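Local coordinates for GH62 hydrolase (Scytalidium thermophilum, PDB 4PVA), which probably removes alpha-L-arabinofuranosyl side groups from arabinoxylan during the breakdown of plant cell walls, at residues M71-F76 against D130-S135; Y227-A232 against K237-V242; S255-R260 against I266-T271. All coordinates share one frame; numbering follows the deposited sequence.

Contact 1 of 3, residues M71-F76 against D130-S135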
HETATM    1  N   MSE A  71       7.645   1.147 -12.297  1.00 14.53           N
HETATM    2  CA  MSE A  71       8.053   1.185 -10.887  1.00 14.47           C
HETATM    3  C   MSE A  71       9.539   1.397 -10.740  1.00 14.92           C
HETATM    4  O   MSE A  71      10.336   1.092 -11.660  1.00 16.09           O
HETATM    5  CB  MSE A  71       7.583  -0.087 -10.138  1.00 14.64           C
HETATM    6  CG  MSE A  71       6.062  -0.268 -10.240  1.00 14.96           C
HETATM    7 SE   MSE A  71       5.409  -1.809  -9.270  0.70 15.42          SE
HETATM    8  CE  MSE A  71       6.455  -3.176 -10.218  1.00 15.10           C
ATOM      9  N   VAL A  72       9.889   1.894  -9.573  1.00 15.36           N
ATOM     10  CA  VAL A  72      11.278   2.171  -9.208  1.00 15.96           C
ATOM     11  C   VAL A  72      11.585   1.585  -7.855  1.00 15.56           C
ATOM     12  O   VAL A  72      10.686   1.475  -7.005  1.00 15.31           O
ATOM     13  CB  VAL A  72      11.623   3.674  -9.142  1.00 17.14           C
ATOM     14  CG1 VAL A  72      11.688   4.265 -10.527  1.00 18.42           C
ATOM     15  CG2 VAL A  72      10.701   4.476  -8.221  1.00 16.66           C
ATOM     16  N   TYR A  73      12.841   1.227  -7.645  1.00 15.31           N
ATOM     17  CA  TYR A  73      13.380   0.896  -6.355  1.00 15.98           C
ATOM     18  C   TYR A  73      14.468   1.920  -5.995  1.00 15.94           C
ATOM     19  O   TYR A  73      15.279   2.288  -6.855  1.00 16.68           O
ATOM     20  CB  TYR A  73      13.974  -0.514  -6.373  1.00 16.34           C
ATOM     21  CG  TYR A  73      14.879  -0.798  -5.208  1.00 16.55           C
ATOM     22  CD1 TYR A  73      14.361  -1.114  -3.962  1.00 16.17           C
ATOM     23  CD2 TYR A  73      16.258  -0.703  -5.349  1.00 17.78           C
ATOM     24  CE1 TYR A  73      15.181  -1.358  -2.880  1.00 17.34           C
ATOM     25  CE2 TYR A  73      17.098  -0.925  -4.271  1.00 17.95           C
ATOM     26  CZ  TYR A  73      16.575  -1.254  -3.042  1.00 17.75           C
ATOM     27  OH  TYR A  73      17.444  -1.466  -1.981  1.00 18.46           O
ATOM     28  N   PHE A  74      14.538   2.295  -4.731  1.00 15.12           N
ATOM     29  CA  PHE A  74      15.652   3.073  -4.232  1.00 15.62           C
ATOM     30  C   PHE A  74      15.823   2.830  -2.734  1.00 15.42           C
ATOM     31  O   PHE A  74      14.909   2.368  -2.055  1.00 15.55           O
ATOM     32  CB  PHE A  74      15.483   4.557  -4.564  1.00 15.63           C
ATOM     33  CG  PHE A  74      14.226   5.192  -4.040  1.00 16.12           C
ATOM     34  CD1 PHE A  74      13.004   5.019  -4.690  1.00 16.23           C
ATOM     35  CD2 PHE A  74      14.258   5.989  -2.914  1.00 16.67           C
ATOM     36  CE1 PHE A  74      11.865   5.642  -4.213  1.00 16.81           C
ATOM     37  CE2 PHE A  74      13.101   6.598  -2.429  1.00 16.65           C
ATOM     38  CZ  PHE A  74      11.908   6.421  -3.089  1.00 17.09           C
ATOM     39  N   ASN A  75      17.003   3.189  -2.212  1.00 16.42           N
ATOM     40  CA  ASN A  75      17.261   3.079  -0.805  1.00 16.86           C
ATOM     41  C   ASN A  75      17.997   4.313  -0.307  1.00 17.12           C
ATOM     42  O   ASN A  75      18.537   5.085  -1.105  1.00 17.85           O
ATOM     43  CB  ASN A  75      17.984   1.771  -0.448  1.00 17.55           C
ATOM     44  CG  ASN A  75      19.355   1.656  -1.101  1.00 18.92           C
ATOM     45  OD1 ASN A  75      20.236   2.498  -0.890  1.00 20.26           O
ATOM     46  ND2 ASN A  75      19.550   0.623  -1.867  1.00 19.80           N
ATOM     47  N   PHE A  76      17.961   4.494   1.000  1.00 16.68           N
ATOM     48  CA  PHE A  76      18.595   5.641   1.651  1.00 16.55           C
ATOM     49  C   PHE A  76      18.677   5.335   3.134  1.00 16.61           C
ATOM     50  O   PHE A  76      18.017   4.424   3.636  1.00 17.56           O
ATOM     51  CB  PHE A  76      17.804   6.936   1.369  1.00 16.84           C
ATOM     52  CG  PHE A  76      16.347   6.888   1.821  1.00 17.10           C
ATOM     53  CD1 PHE A  76      15.993   7.221   3.122  1.00 17.17           C
ATOM     54  CD2 PHE A  76      15.340   6.508   0.950  1.00 17.03           C
ATOM     55  CE1 PHE A  76      14.669   7.173   3.546  1.00 16.88           C
ATOM     56  CE2 PHE A  76      14.015   6.476   1.386  1.00 17.23           C
ATOM     57  CZ  PHE A  76      13.694   6.792   2.672  1.00 16.86           C
ATOM     58  N   ASP A 130      17.084 -11.198  -2.756  1.00 21.29           N
ATOM     59  CA  ASP A 130      17.905 -10.155  -2.157  1.00 22.68           C
ATOM     60  C   ASP A 130      17.372  -8.781  -2.516  1.00 21.38           C
ATOM     61  O   ASP A 130      17.542  -8.293  -3.637  1.00 21.13           O
ATOM     62  CB  ASP A 130      19.372 -10.285  -2.617  1.00 25.41           C
ATOM     63  CG  ASP A 130      20.305  -9.368  -1.864  1.00 28.07           C
ATOM     64  OD1 ASP A 130      19.876  -8.479  -1.074  1.00 28.43           O
ATOM     65  OD2 ASP A 130      21.524  -9.558  -2.039  1.00 33.03           O
ATOM     66  N   ILE A 131      16.793  -8.115  -1.514  1.00 20.70           N
ATOM     67  CA  ILE A 131      16.179  -6.809  -1.730  1.00 20.12           C
ATOM     68  C   ILE A 131      17.184  -5.772  -2.202  1.00 20.52           C
ATOM     69  O   ILE A 131      16.825  -4.809  -2.844  1.00 20.73           O
ATOM     70  CB  ILE A 131      15.449  -6.339  -0.464  1.00 19.52           C
ATOM     71  CG1 ILE A 131      14.447  -5.219  -0.774  1.00 18.61           C
ATOM     72  CG2 ILE A 131      16.418  -5.936   0.626  1.00 20.24           C
ATOM     73  CD1 ILE A 131      13.542  -4.898   0.413  1.00 18.41           C
ATOM     74  N   ASN A 132      18.462  -5.997  -1.932  1.00 22.19           N
ATOM     75  CA  ASN A 132      19.493  -5.071  -2.356  1.00 23.88           C
ATOM     76  C   ASN A 132      19.887  -5.202  -3.834  1.00 24.82           C
ATOM     77  O   ASN A 132      20.706  -4.407  -4.322  1.00 26.77           O
ATOM     78  CB  ASN A 132      20.752  -5.295  -1.508  1.00 25.53           C
ATOM     79  CG  ASN A 132      20.541  -4.912  -0.068  1.00 26.29           C
ATOM     80  OD1 ASN A 132      20.495  -3.728   0.253  1.00 27.25           O
ATOM     81  ND2 ASN A 132      20.434  -5.905   0.807  1.00 27.09           N
ATOM     82  N   ASP A 133      19.349  -6.207  -4.529  1.00 24.77           N
ATOM     83  CA  ASP A 133      19.695  -6.491  -5.919  1.00 25.79           C
ATOM     84  C   ASP A 133      18.498  -6.273  -6.845  1.00 22.72           C
ATOM     85  O   ASP A 133      17.863  -7.227  -7.287  1.00 22.34           O
ATOM     86  CB  ASP A 133      20.150  -7.948  -6.056  1.00 28.04           C
ATOM     87  CG  ASP A 133      21.324  -8.300  -5.150  1.00 32.09           C
ATOM     88  OD1 ASP A 133      22.057  -7.381  -4.693  1.00 34.49           O
ATOM     89  OD2 ASP A 133      21.508  -9.520  -4.904  1.00 35.89           O
ATOM     90  N   PRO A 134      18.176  -5.014  -7.153  1.00 21.76           N
ATOM     91  CA  PRO A 134      16.940  -4.720  -7.881  1.00 20.71           C
ATOM     92  C   PRO A 134      16.895  -5.248  -9.308  1.00 20.90           C
ATOM     93  O   PRO A 134      15.837  -5.388  -9.882  1.00 21.21           O
ATOM     94  CB  PRO A 134      16.870  -3.190  -7.851  1.00 20.74           C
ATOM     95  CG  PRO A 134      18.284  -2.748  -7.635  1.00 21.02           C
ATOM     96  CD  PRO A 134      18.847  -3.776  -6.713  1.00 21.53           C
ATOM     97  N   SER A 135      18.044  -5.563  -9.904  1.00 21.98           N
ATOM     98  CA  SER A 135      18.089  -6.046 -11.275  1.00 22.71           C
ATOM     99  C   SER A 135      17.540  -7.464 -11.388  1.00 22.56           C
ATOM    100  O   SER A 135      17.327  -7.929 -12.498  1.00 23.90           O
ATOM    101  CB  SER A 135      19.544  -5.993 -11.817  1.00 24.18           C
ATOM    102  OG  SER A 135      20.317  -6.989 -11.169  1.00 25.57           O
TER
HETATM  103  O   HOH W   1      21.009  -1.788  -3.613  1.00 37.68           O
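Tyr73 meets Pro134 and Ile131 where strand 68-76 of one sheet faces the loop after strand 123-128 of the next, and its ring supplies nearly all of the direct contact. With CG anti to the backbone N (chi1 164°), the ring leaves the strand and comes up against the turn. Pro134 and Ile131 approach it from the same side. Tyr73 CD2 lies 3.6 Å from Pro134 CB, the two side chains crossing at about a right angle, while toward the other end of the ring Tyr73 CE1 only grazes Ile131 CG1 and Tyr73 CZ sits 3.6 Å from Ile131 O. The phenol oxygen makes no hydrogen bond to the loop; it pairs instead with His58 on the adjoining strand 56-65 and with Asn75, whose ND2 donates to Tyr73 OH at 3.0 Å in a nearly straight bond (170°) lying in the amide plane. The same Asn75 ND2 weakly contacts a water that donates to Asn132 O at 2.7 Å, a thin polar thread across the contact. Opposite the ring, the type I turn from Asp130 to Asp133 is braced from within, because Asp130 OD1 accepts from both N and ND2 of Asn132, the first bond closing an Asx turn. With the phenol held by His58 and Asn75, what joins the two sheets here is chiefly van der Waals contact, which fits the meeting of neighbouring propeller blades.

Contact 2 of 3, residues Y227-A232 against K237-V242. With PO4 (phosphate ion), chain E.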
ATOM      1  N   TYR A 227      -2.952  -4.716   8.430  1.00  9.66           N
ATOM      2  CA  TYR A 227      -1.788  -4.956   9.307  1.00  9.97           C
ATOM      3  C   TYR A 227      -2.184  -5.734  10.542  1.00 10.43           C
ATOM      4  O   TYR A 227      -3.261  -5.539  11.101  1.00 10.88           O
ATOM      5  CB  TYR A 227      -1.189  -3.646   9.763  1.00 10.16           C
ATOM      6  CG  TYR A 227      -0.616  -2.785   8.682  1.00 10.09           C
ATOM      7  CD1 TYR A 227       0.556  -3.147   8.040  1.00 10.45           C
ATOM      8  CD2 TYR A 227      -1.194  -1.591   8.311  1.00 10.04           C
ATOM      9  CE1 TYR A 227       1.109  -2.360   7.065  1.00 10.67           C
ATOM     10  CE2 TYR A 227      -0.637  -0.796   7.339  1.00 10.34           C
ATOM     11  CZ  TYR A 227       0.510  -1.184   6.710  1.00 10.26           C
ATOM     12  OH  TYR A 227       1.062  -0.378   5.734  1.00 10.37           O
ATOM     13  N   ARG A 228      -1.276  -6.590  10.993  1.00 11.06           N
ATOM     14  CA  ARG A 228      -1.363  -7.171  12.328  1.00 11.70           C
ATOM     15  C   ARG A 228      -0.738  -6.235  13.347  1.00 12.14           C
ATOM     16  O   ARG A 228       0.309  -5.666  13.103  1.00 12.14           O
ATOM     17  CB  ARG A 228      -0.574  -8.474  12.343  1.00 12.34           C
ATOM     18  CG  ARG A 228      -0.317  -9.086  13.727  1.00 13.54           C
ATOM     19  CD  ARG A 228      -1.591  -9.557  14.357  1.00 14.55           C
ATOM     20  NE  ARG A 228      -1.469  -9.765  15.819  1.00 16.11           N
ATOM     21  CZ  ARG A 228      -1.071 -10.892  16.384  1.00 18.58           C
ATOM     22  NH1 ARG A 228      -0.659 -11.911  15.669  1.00 18.68           N
ATOM     23  NH2 ARG A 228      -1.045 -10.950  17.712  1.00 19.77           N
ATOM     24  N   ILE A 229      -1.392  -6.086  14.485  1.00 12.44           N
ATOM     25  CA  ILE A 229      -0.830  -5.315  15.586  1.00 13.30           C
ATOM     26  C   ILE A 229      -0.159  -6.295  16.540  1.00 14.15           C
ATOM     27  O   ILE A 229      -0.797  -7.168  17.116  1.00 15.12           O
ATOM     28  CB  ILE A 229      -1.923  -4.507  16.318  1.00 13.85           C
ATOM     29  CG1 ILE A 229      -2.663  -3.567  15.350  1.00 13.86           C
ATOM     30  CG2 ILE A 229      -1.333  -3.751  17.518  1.00 14.49           C
ATOM     31  CD1 ILE A 229      -1.830  -2.677  14.459  1.00 14.82           C
ATOM     32  N   LYS A 230       1.151  -6.175  16.634  1.00 14.63           N
ATOM     33  CA  LYS A 230       1.948  -7.124  17.448  1.00 16.58           C
ATOM     34  C   LYS A 230       1.419  -7.175  18.900  1.00 17.61           C
ATOM     35  O   LYS A 230       1.135  -6.168  19.497  1.00 18.03           O
ATOM     36  CB  LYS A 230       3.396  -6.670  17.440  1.00 17.79           C
ATOM     37  CG  LYS A 230       4.342  -7.604  18.189  1.00 20.89           C
ATOM     38  CD  LYS A 230       5.781  -7.142  18.087  1.00 22.97           C
ATOM     39  CE  LYS A 230       6.702  -7.852  19.080  1.00 27.49           C
ATOM     40  NZ  LYS A 230       6.553  -9.322  18.987  1.00 30.63           N
ATOM     41  N   GLY A 231       1.266  -8.389  19.421  1.00 20.76           N
ATOM     42  CA  GLY A 231       0.842  -8.550  20.805  1.00 22.63           C
ATOM     43  C   GLY A 231      -0.635  -8.321  21.079  1.00 24.21           C
ATOM     44  O   GLY A 231      -1.098  -8.479  22.208  1.00 27.31           O
ATOM     45  N   ALA A 232      -1.412  -7.969  20.054  1.00 22.98           N
ATOM     46  CA  ALA A 232      -2.828  -7.735  20.249  1.00 22.08           C
ATOM     47  C   ALA A 232      -3.521  -9.042  19.967  1.00 23.47           C
ATOM     48  O   ALA A 232      -3.317  -9.646  18.924  1.00 23.33           O
ATOM     49  CB  ALA A 232      -3.319  -6.644  19.327  1.00 21.07           C
ATOM     50  N   LYS A 237      -6.734  -6.888  16.951  1.00 15.90           N
ATOM     51  CA  LYS A 237      -5.605  -7.637  16.458  1.00 15.03           C
ATOM     52  C   LYS A 237      -5.170  -7.154  15.074  1.00 13.41           C
ATOM     53  O   LYS A 237      -3.987  -7.175  14.786  1.00 13.37           O
ATOM     54  CB  LYS A 237      -5.942  -9.132  16.407  1.00 15.83           C
ATOM     55  CG  LYS A 237      -4.783 -10.034  16.034  1.00 17.32           C
ATOM     56  CD  LYS A 237      -5.237 -11.481  16.098  1.00 20.32           C
ATOM     57  CE  LYS A 237      -4.134 -12.398  16.470  1.00 22.67           C
ATOM     58  NZ  LYS A 237      -4.795 -13.714  16.799  1.00 23.20           N
ATOM     59  N   TYR A 238      -6.160  -6.781  14.257  1.00 12.04           N
ATOM     60  CA  TYR A 238      -5.974  -6.383  12.860  1.00 11.40           C
ATOM     61  C   TYR A 238      -6.519  -4.988  12.562  1.00 10.68           C
ATOM     62  O   TYR A 238      -7.624  -4.627  12.969  1.00 11.43           O
ATOM     63  CB  TYR A 238      -6.583  -7.426  11.903  1.00 11.68           C
ATOM     64  CG  TYR A 238      -5.701  -8.638  11.796  1.00 12.80           C
ATOM     65  CD1 TYR A 238      -4.575  -8.612  10.994  1.00 13.75           C
ATOM     66  CD2 TYR A 238      -5.915  -9.735  12.609  1.00 14.09           C
ATOM     67  CE1 TYR A 238      -3.729  -9.686  10.937  1.00 15.69           C
ATOM     68  CE2 TYR A 238      -5.077 -10.816  12.560  1.00 14.76           C
ATOM     69  CZ  TYR A 238      -3.983 -10.769  11.733  1.00 14.69           C
ATOM     70  OH  TYR A 238      -3.144 -11.857  11.670  1.00 17.70           O
ATOM     71  N   LEU A 239      -5.713  -4.217  11.843  1.00 10.19           N
ATOM     72  CA  LEU A 239      -6.019  -2.845  11.460  1.00  9.67           C
ATOM     73  C   LEU A 239      -6.208  -2.819   9.949  1.00  9.44           C
ATOM     74  O   LEU A 239      -5.308  -3.206   9.213  1.00  9.75           O
ATOM     75  CB  LEU A 239      -4.863  -1.934  11.872  1.00 10.24           C
ATOM     76  CG  LEU A 239      -4.942  -0.477  11.483  1.00 10.41           C
ATOM     77  CD1 LEU A 239      -6.108   0.244  12.158  1.00 10.89           C
ATOM     78  CD2 LEU A 239      -3.631   0.246  11.787  1.00 10.98           C
ATOM     79  N   LEU A 240      -7.348  -2.316   9.513  1.00  9.19           N
ATOM     80  CA  LEU A 240      -7.655  -2.066   8.094  1.00  8.88           C
ATOM     81  C   LEU A 240      -7.652  -0.568   7.842  1.00  8.81           C
ATOM     82  O   LEU A 240      -8.325   0.192   8.555  1.00  9.29           O
ATOM     83  CB  LEU A 240      -9.034  -2.626   7.723  1.00  9.14           C
ATOM     84  CG  LEU A 240      -9.578  -2.226   6.350  1.00  9.58           C
ATOM     85  CD1 LEU A 240      -8.769  -2.801   5.221  1.00  9.79           C
ATOM     86  CD2 LEU A 240     -11.048  -2.638   6.261  1.00 10.02           C
ATOM     87  N   LEU A 241      -6.889  -0.153   6.837  1.00  8.87           N
ATOM     88  CA  LEU A 241      -6.885   1.228   6.329  1.00  8.91           C
ATOM     89  C   LEU A 241      -7.428   1.216   4.911  1.00  8.90           C
ATOM     90  O   LEU A 241      -7.061   0.333   4.135  1.00  9.22           O
ATOM     91  CB  LEU A 241      -5.485   1.788   6.290  1.00  9.18           C
ATOM     92  CG  LEU A 241      -4.674   1.676   7.577  1.00  9.46           C
ATOM     93  CD1 LEU A 241      -3.316   2.300   7.388  1.00  9.81           C
ATOM     94  CD2 LEU A 241      -5.397   2.283   8.765  1.00  9.72           C
ATOM     95  N   VAL A 242      -8.289   2.158   4.571  1.00  8.84           N
ATOM     96  CA  VAL A 242      -8.781   2.319   3.192  1.00  8.93           C
ATOM     97  C   VAL A 242      -8.824   3.790   2.885  1.00  8.86           C
ATOM     98  O   VAL A 242      -9.254   4.590   3.699  1.00  9.38           O
ATOM     99  CB  VAL A 242     -10.182   1.664   2.946  1.00  9.33           C
ATOM    100  CG1 VAL A 242     -10.621   1.846   1.493  1.00  9.80           C
ATOM    101  CG2 VAL A 242     -10.199   0.190   3.322  1.00  9.80           C
TER
HETATM  102  P   PO4 E 504       0.215 -14.231  18.472  0.90 31.35           P
HETATM  103  O1  PO4 E 504      -1.131 -14.693  18.939  0.90 35.32           O
HETATM  104  O2  PO4 E 504       0.016 -14.259  16.980  0.90 31.02           O
HETATM  105  O3  PO4 E 504       0.487 -12.854  19.014  0.90 31.58           O
HETATM  106  O4  PO4 E 504       1.351 -15.122  18.880  0.90 37.17           O
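Lys237 lies across Arg228, its CE 3.4 Å above the centre of the guanidinium plane, so that the aliphatic part of one basic side chain covers a flat face of the other. Its CG also touches Ala232 O, and its carbonyl O receives Ile229 N at 2.8 Å. A chi1 of 168° swings the arginine chain away from its own amide nitrogen, and a bend at chi2 brings the guanidinium to the turn. There NE donates to Ile229 O from above the carbonyl plane, opposite the face used by Ala232 N, while NH1 and NH2 each give one bond of 2.8 Å to a phosphate, probably from the crystallisation liquor, at O2 and O3 respectively. Tyr238 offers its ring face to Arg228 CD, 4.2 Å from the centroid, in a CH-pi contact. With an alanine at Arg228, Ile229 O would probably lose the NE donor, Lys237 CE the flat group it lies on, and the Tyr238 face its CH-pi partner. Leu239 pairs with Tyr227 through two near-linear backbone bonds, and its CB packs against Ile229 CD1 at 4.1 Å. Further along, Leu241 CD1 meets the edge of the Tyr227 ring at CE2, while the hydroxyl of that tyrosine bonds to Val298 N. On the side paired with strand 251-258, Lys237 and Tyr238 face Ser258 as a classic beta bulge. Strands 222-229 and 238-245 themselves form an antiparallel hairpin within a blade of the five-bladed beta-propeller expected of family 62.

Contact 3 of 3, residues S255-R260 against I266-T271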
ATOM      1  N   SER A 255     -10.122   3.968   8.959  1.00  9.41           N
ATOM      2  CA  SER A 255      -9.626   2.800   9.658  1.00  9.35           C
ATOM      3  C   SER A 255     -10.727   2.022  10.336  1.00  9.47           C
ATOM      4  O   SER A 255     -11.742   2.588  10.787  1.00  9.60           O
ATOM      5  CB  SER A 255      -8.558   3.174  10.667  1.00  9.75           C
ATOM      6  OG  SER A 255      -9.037   4.127  11.646  1.00  9.78           O
ATOM      7  N   TRP A 256     -10.483   0.709  10.438  1.00  9.39           N
ATOM      8  CA  TRP A 256     -11.323  -0.271  11.092  1.00  9.65           C
ATOM      9  C   TRP A 256     -10.401  -1.246  11.826  1.00  9.78           C
ATOM     10  O   TRP A 256      -9.228  -1.374  11.495  1.00 10.07           O
ATOM     11  CB  TRP A 256     -12.153  -1.106  10.089  1.00  9.81           C
ATOM     12  CG  TRP A 256     -13.154  -0.425   9.183  1.00 10.06           C
ATOM     13  CD1 TRP A 256     -14.526  -0.566   9.240  1.00 10.54           C
ATOM     14  CD2 TRP A 256     -12.875   0.367   8.034  1.00 10.51           C
ATOM     15  NE1 TRP A 256     -15.104   0.129   8.230  1.00 10.92           N
ATOM     16  CE2 TRP A 256     -14.113   0.712   7.470  1.00 10.60           C
ATOM     17  CE3 TRP A 256     -11.696   0.815   7.427  1.00 10.47           C
ATOM     18  CZ2 TRP A 256     -14.206   1.494   6.313  1.00 11.00           C
ATOM     19  CZ3 TRP A 256     -11.799   1.583   6.288  1.00 10.44           C
ATOM     20  CH2 TRP A 256     -13.030   1.918   5.746  1.00 10.61           C
ATOM     21  N   THR A 257     -10.990  -1.985  12.758  1.00 10.98           N
ATOM     22  CA  THR A 257     -10.286  -3.100  13.390  1.00 11.73           C
ATOM     23  C   THR A 257     -11.127  -4.349  13.356  1.00 11.92           C
ATOM     24  O   THR A 257     -12.333  -4.331  13.160  1.00 12.14           O
ATOM     25  CB  THR A 257      -9.914  -2.815  14.844  1.00 13.48           C
ATOM     26  OG1 THR A 257     -11.095  -2.557  15.567  1.00 14.58           O
ATOM     27  CG2 THR A 257      -8.985  -1.619  14.921  1.00 13.91           C
ATOM     28  N   SER A 258     -10.436  -5.467  13.543  1.00 12.03           N
ATOM     29  CA  SER A 258     -11.073  -6.773  13.669  1.00 12.67           C
ATOM     30  C   SER A 258     -10.207  -7.726  14.456  1.00 13.13           C
ATOM     31  O   SER A 258      -9.015  -7.525  14.638  1.00 13.25           O
ATOM     32  CB  SER A 258     -11.333  -7.350  12.283  1.00 12.90           C
ATOM     33  OG  SER A 258     -12.061  -8.587  12.414  1.00 13.53           O
ATOM     34  N   ASP A 259     -10.838  -8.808  14.885  1.00 13.78           N
ATOM     35  CA  ASP A 259     -10.147  -9.881  15.578  1.00 14.71           C
ATOM     36  C   ASP A 259      -9.487 -10.871  14.638  1.00 15.04           C
ATOM     37  O   ASP A 259      -8.749 -11.719  15.087  1.00 16.12           O
ATOM     38  CB  ASP A 259     -11.099 -10.584  16.573  1.00 15.56           C
ATOM     39  CG  ASP A 259     -12.323 -11.225  15.912  1.00 17.24           C
ATOM     40  OD1 ASP A 259     -12.365 -11.396  14.678  1.00 19.40           O
ATOM     41  OD2 ASP A 259     -13.257 -11.647  16.674  1.00 19.80           O
ATOM     42  N   ARG A 260      -9.745 -10.777  13.342  0.50 14.94           N
ATOM     43  CA  ARG A 260      -9.142 -11.692  12.367  0.50 15.32           C
ATOM     44  C   ARG A 260      -9.132 -11.017  11.002  0.50 14.51           C
ATOM     45  O   ARG A 260      -9.771  -9.997  10.813  0.50 14.27           O
ATOM     46  CB  ARG A 260      -9.857 -13.043  12.362  0.50 17.22           C
ATOM     47  CG  ARG A 260     -11.249 -13.020  11.789  0.50 18.18           C
ATOM     48  CD  ARG A 260     -12.113 -14.174  12.319  0.50 19.88           C
ATOM     49  NE  ARG A 260     -12.752 -13.875  13.598  0.50 20.65           N
ATOM     50  CZ  ARG A 260     -13.637 -14.672  14.184  0.50 21.39           C
ATOM     51  NH1 ARG A 260     -13.975 -15.797  13.586  0.50 22.54           N
ATOM     52  NH2 ARG A 260     -14.195 -14.338  15.347  0.50 21.52           N
ATOM     53  N   ILE A 266     -14.866  -3.284  12.287  1.00 12.55           N
ATOM     54  CA  ILE A 266     -15.616  -2.273  13.048  1.00 13.26           C
ATOM     55  C   ILE A 266     -14.876  -0.960  12.862  1.00 12.23           C
ATOM     56  O   ILE A 266     -13.679  -0.906  13.103  1.00 11.30           O
ATOM     57  CB  ILE A 266     -15.680  -2.621  14.549  1.00 14.50           C
ATOM     58  CG1 ILE A 266     -16.237  -4.005  14.811  1.00 16.72           C
ATOM     59  CG2 ILE A 266     -16.460  -1.535  15.316  1.00 14.78           C
ATOM     60  CD1 ILE A 266     -17.666  -4.137  14.491  1.00 18.84           C
ATOM     61  N   PRO A 267     -15.555   0.135  12.496  1.00 11.56           N
ATOM     62  CA  PRO A 267     -14.858   1.410  12.368  1.00 11.26           C
ATOM     63  C   PRO A 267     -14.073   1.790  13.596  1.00 11.01           C
ATOM     64  O   PRO A 267     -14.538   1.600  14.716  1.00 11.78           O
ATOM     65  CB  PRO A 267     -16.003   2.400  12.111  1.00 11.67           C
ATOM     66  CG  PRO A 267     -17.029   1.568  11.432  1.00 12.01           C
ATOM     67  CD  PRO A 267     -16.980   0.264  12.126  1.00 12.13           C
ATOM     68  N   LEU A 268     -12.898   2.388  13.357  1.00 10.69           N
ATOM     69  CA  LEU A 268     -12.002   2.871  14.391  1.00 10.94           C
ATOM     70  C   LEU A 268     -12.021   4.392  14.324  1.00 10.83           C
ATOM     71  O   LEU A 268     -12.733   5.042  15.087  1.00 11.43           O
ATOM     72  CB  LEU A 268     -10.591   2.268  14.190  1.00 11.07           C
ATOM     73  CG  LEU A 268      -9.588   2.677  15.253  1.00 11.92           C
ATOM     74  CD1 LEU A 268      -9.890   2.111  16.627  1.00 12.49           C
ATOM     75  CD2 LEU A 268      -8.181   2.312  14.819  1.00 12.01           C
ATOM     76  N   ALA A 269     -11.290   4.971  13.394  1.00 10.50           N
ATOM     77  CA  ALA A 269     -11.306   6.417  13.092  1.00 10.40           C
ATOM     78  C   ALA A 269     -11.591   6.488  11.616  1.00 10.33           C
ATOM     79  O   ALA A 269     -10.701   6.248  10.787  1.00 10.24           O
ATOM     80  CB  ALA A 269      -9.972   7.072  13.419  1.00 10.38           C
ATOM     81  N   ASP A 270     -12.842   6.757  11.238  1.00 10.35           N
ATOM     82  CA  ASP A 270     -13.280   6.527   9.865  1.00 10.44           C
ATOM     83  C   ASP A 270     -14.037   7.692   9.221  1.00 10.56           C
ATOM     84  O   ASP A 270     -14.776   7.470   8.263  1.00 11.14           O
ATOM     85  CB  ASP A 270     -14.130   5.256   9.762  1.00 10.57           C
ATOM     86  CG  ASP A 270     -15.567   5.519  10.132  1.00 10.92           C
ATOM     87  OD1 ASP A 270     -15.765   6.398  11.006  1.00 11.52           O
ATOM     88  OD2 ASP A 270     -16.446   4.851   9.588  1.00 11.60           O
ATOM     89  N   THR A 271     -13.838   8.906   9.716  1.00 11.11           N
ATOM     90  CA  THR A 271     -14.492  10.081   9.146  1.00 11.58           C
ATOM     91  C   THR A 271     -13.459  11.075   8.652  1.00 11.21           C
ATOM     92  O   THR A 271     -12.301  11.040   9.037  1.00 11.30           O
ATOM     93  CB  THR A 271     -15.445  10.774  10.171  1.00 12.35           C
ATOM     94  OG1 THR A 271     -14.642  11.443  11.144  1.00 13.19           O
ATOM     95  CG2 THR A 271     -16.365   9.823  10.836  1.00 13.05           C
TER
HETATM   96  O   HOH W   2     -12.529  -0.372  15.904  1.00 23.28           O
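Ser255 and Ala269 make the tight end of this contact. Two donors of the serine, the backbone N at 3.0 Å and OG at 2.8 Å, converge on the carbonyl O of Ala269 from the same face of its plane. Neither lies on a lone pair, so the oxygen is gripped from above rather than in plane. A chi1 of 58°, which sets OG between the backbone N and the carbonyl carbon, is what turns the hydroxyl to this partner. Carbon closes in around it: Leu268 CB lies 3.5 Å from Ser255 OG, and Ala269 CB is almost as near. The serine carbonyl is engaged as well, accepting Leu268 N at 2.8 Å, while Asp270 CB rests against that oxygen and the Asp270 carboxylate turns to a salt bridge with Arg254. Leu268 and Ala269 both face Ser255, a classic beta bulge just past the end of the short strand 266-267, where the chain continues alongside strand 251-258; strand 266-267 is the outermost on this side of its propeller blade. Within that strand the regular pair is Thr257 with Ile266, which exchange two backbone bonds of 2.9 Å. Thr257 CG2 also touches Leu268 CD2 at 4.0 Å, on the side where Leu268 reaches Leu239 of the next strand. Trp256 extends the packing the other way, its ring against Leu240 and Val242 and its CD1 3.5 Å from Pro267 N. Outward from that ring the contact thins. Pro267 meets the indole obliquely through CG and CD, but is otherwise largely exposed, and so is Ile266, which offers Thr257 little beyond backbone bonds. On the face of Thr257 and Leu268, a water 2.6 Å from Thr257 OG1 donates to Pro267 O, bridging the two.

Contacts 2 and 3 belong to one sheet and lie side by side, their centres about 9 Å apart, with strand 238-245 of one next to strand 251-258 of the other and Leu240 N probably bonded to Trp256 O. Contact 2 is buried and contact 3 runs out to the sheet's exposed edge strand, yet both rest on backbone hydrogen bonds; one bulge lies where they meet, another within contact 3. Contact 1 stands apart, its centre about 27 Å and 33 Å from theirs and across the chain's centre from contact 3. Partly buried, it has no direct hydrogen bond between its segments: packing and one water link join two sheets there, while backbone pairing holds the single sheet of the others.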